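Local coordinates for protein putidaredoxin reductase (Pseudomonas putida, PDB 1Q1R) that probably passes electrons from NADH through its bound FAD to putidaredoxin, the iron-sulfur protein that reduces cytochrome P450cam, at residues Ala182-Glu186 against Phe196-Leu200. Sequence-based numbering, arbitrary orientation.
Sequences ARVLE and FYEHL
A type II beta turn, Arg183 to Glu186, packs against one side of helix 191-204, where Val184 and Leu185 at the corners of the turn meet Glu198 and Tyr197. Glu198 reaches out from the helix to grip the turn's backbone: its OE2 accepts a hydrogen bond from Val184 N at 3.0 Å. The bond is bent, 153° at the hydrogen, and arrives on the anti side of the carboxylate, 24° out of its plane. Arg183 CB sits 3.4 Å from the same OE2. The other oxygen, OE1, takes a hydrogen from a water that donates its second one to Ala182 O, so the carboxylate holds the loop at two points two residues apart, Val184 N directly and Ala182 O through the water. An alanine in place of Glu198 would probably leave Val184 N without this acceptor and the water without its carboxylate partner, freeing the loop to shift against the helix. The Arg183 guanidinium goes elsewhere, NH1 binding Ser194 OG and Thr189 O.

The loop follows strand 174-178 of one of the two parallel five-stranded sheets, in what, by the glutathione reductase fold, is probably the NADH-binding domain; helix 191-204 then leads to edge strand 207-209. Val184 and Glu198 run past one another in opposite directions, CG2 of the valine resting 3.6 Å from CG of the glutamate. Leu185 instead lays CD1 over one face of the Tyr197 ring, a CH-pi contact 4.0 Å from the centroid and displaced toward CD1 and CE1 of the tyrosine. With CG beside the backbone N and anti to the carbonyl carbon (chi1 -76°), the Tyr197 ring presents a face to Leu185, the two side chains crossing at about a right angle, while Phe196 CD2 lies over the opposite face. Tyr159 and Leu162 of helix 159-170 also touch Leu185, and Leu338 and Met340 of strand 336-342 touch Tyr197.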
# COMPACT_ATOMS: atom_id res chain seq x y z
N ALA A 182 -4.74 -10.08 -18.45
CA ALA A 182 -4.12 -10.05 -19.78
C ALA A 182 -2.82 -9.26 -19.82
O ALA A 182 -1.98 -9.47 -20.69
CB ALA A 182 -5.11 -9.49 -20.79
N ARG A 183 -2.66 -8.34 -18.87
CA ARG A 183 -1.46 -7.52 -18.78
C ARG A 183 -1.26 -7.12 -17.33
O ARG A 183 -2.23 -6.93 -16.60
CB ARG A 183 -1.59 -6.28 -19.68
CG ARG A 183 -2.81 -5.41 -19.39
CD ARG A 183 -2.99 -4.35 -20.48
NE ARG A 183 -4.16 -3.50 -20.24
CZ ARG A 183 -4.21 -2.52 -19.34
NH1 ARG A 183 -3.16 -2.25 -18.58
NH2 ARG A 183 -5.32 -1.81 -19.20
N VAL A 184 -0.01 -6.99 -16.90
CA VAL A 184 0.26 -6.62 -15.52
C VAL A 184 -0.28 -5.23 -15.21
O VAL A 184 -0.31 -4.36 -16.08
CB VAL A 184 1.78 -6.64 -15.21
CG1 VAL A 184 2.35 -8.03 -15.45
CG2 VAL A 184 2.51 -5.62 -16.07
N LEU A 185 -0.72 -5.04 -13.97
CA LEU A 185 -1.24 -3.74 -13.55
C LEU A 185 -2.39 -3.29 -14.44
O LEU A 185 -2.62 -2.10 -14.61
CB LEU A 185 -0.12 -2.70 -13.59
CG LEU A 185 1.07 -2.97 -12.67
CD1 LEU A 185 2.24 -2.07 -13.02
CD2 LEU A 185 0.64 -2.76 -11.23
N GLU A 186 -3.11 -4.26 -15.01
CA GLU A 186 -4.22 -3.97 -15.90
C GLU A 186 -5.28 -3.03 -15.34
O GLU A 186 -5.82 -2.18 -16.05
CB GLU A 186 -4.89 -5.27 -16.35
CG GLU A 186 -6.31 -5.09 -16.89
CD GLU A 186 -6.82 -6.31 -17.63
OE1 GLU A 186 -8.04 -6.57 -17.56
OE2 GLU A 186 -6.02 -6.99 -18.29
N PHE A 196 5.34 -1.27 -21.01
CA PHE A 196 6.62 -0.77 -20.52
C PHE A 196 7.17 -1.70 -19.43
O PHE A 196 8.31 -2.15 -19.50
CB PHE A 196 6.47 0.64 -19.97
CG PHE A 196 7.62 1.08 -19.12
CD1 PHE A 196 8.85 1.40 -19.70
CD2 PHE A 196 7.49 1.14 -17.74
CE1 PHE A 196 9.94 1.77 -18.90
CE2 PHE A 196 8.57 1.50 -16.93
CZ PHE A 196 9.80 1.82 -17.52
N TYR A 197 6.35 -1.97 -18.41
CA TYR A 197 6.77 -2.84 -17.31
C TYR A 197 7.10 -4.26 -17.77
O TYR A 197 8.13 -4.82 -17.39
CB TYR A 197 5.70 -2.90 -16.22
CG TYR A 197 5.64 -1.66 -15.36
CD1 TYR A 197 4.61 -0.73 -15.50
CD2 TYR A 197 6.62 -1.41 -14.40
CE1 TYR A 197 4.55 0.41 -14.70
CE2 TYR A 197 6.58 -0.27 -13.59
CZ TYR A 197 5.54 0.63 -13.75
OH TYR A 197 5.48 1.75 -12.95
N GLU A 198 6.23 -4.85 -18.58
CA GLU A 198 6.46 -6.20 -19.07
C GLU A 198 7.78 -6.28 -19.84
O GLU A 198 8.57 -7.21 -19.62
CB GLU A 198 5.27 -6.65 -19.92
CG GLU A 198 4.05 -6.98 -19.06
CD GLU A 198 2.81 -7.31 -19.87
OE1 GLU A 198 2.94 -7.88 -20.97
OE2 GLU A 198 1.69 -7.00 -19.40
N HIS A 199 8.04 -5.31 -20.70
CA HIS A 199 9.28 -5.31 -21.47
C HIS A 199 10.47 -5.03 -20.54
O HIS A 199 11.54 -5.61 -20.69
CB HIS A 199 9.23 -4.26 -22.58
CG HIS A 199 10.50 -4.13 -23.36
ND1 HIS A 199 11.47 -3.20 -23.05
CD2 HIS A 199 10.98 -4.84 -24.41
CE1 HIS A 199 12.49 -3.35 -23.87
NE2 HIS A 199 12.22 -4.33 -24.71
N LEU A 200 10.27 -4.13 -19.59
CA LEU A 200 11.31 -3.77 -18.65
C LEU A 200 11.81 -5.03 -17.91
O LEU A 200 13.01 -5.32 -17.89
CB LEU A 200 10.75 -2.74 -17.67
CG LEU A 200 11.61 -1.92 -16.70
CD1 LEU A 200 11.38 -2.44 -15.31
CD2 LEU A 200 13.08 -1.95 -17.09
O HOH W 1 0.29 -8.87 -21.78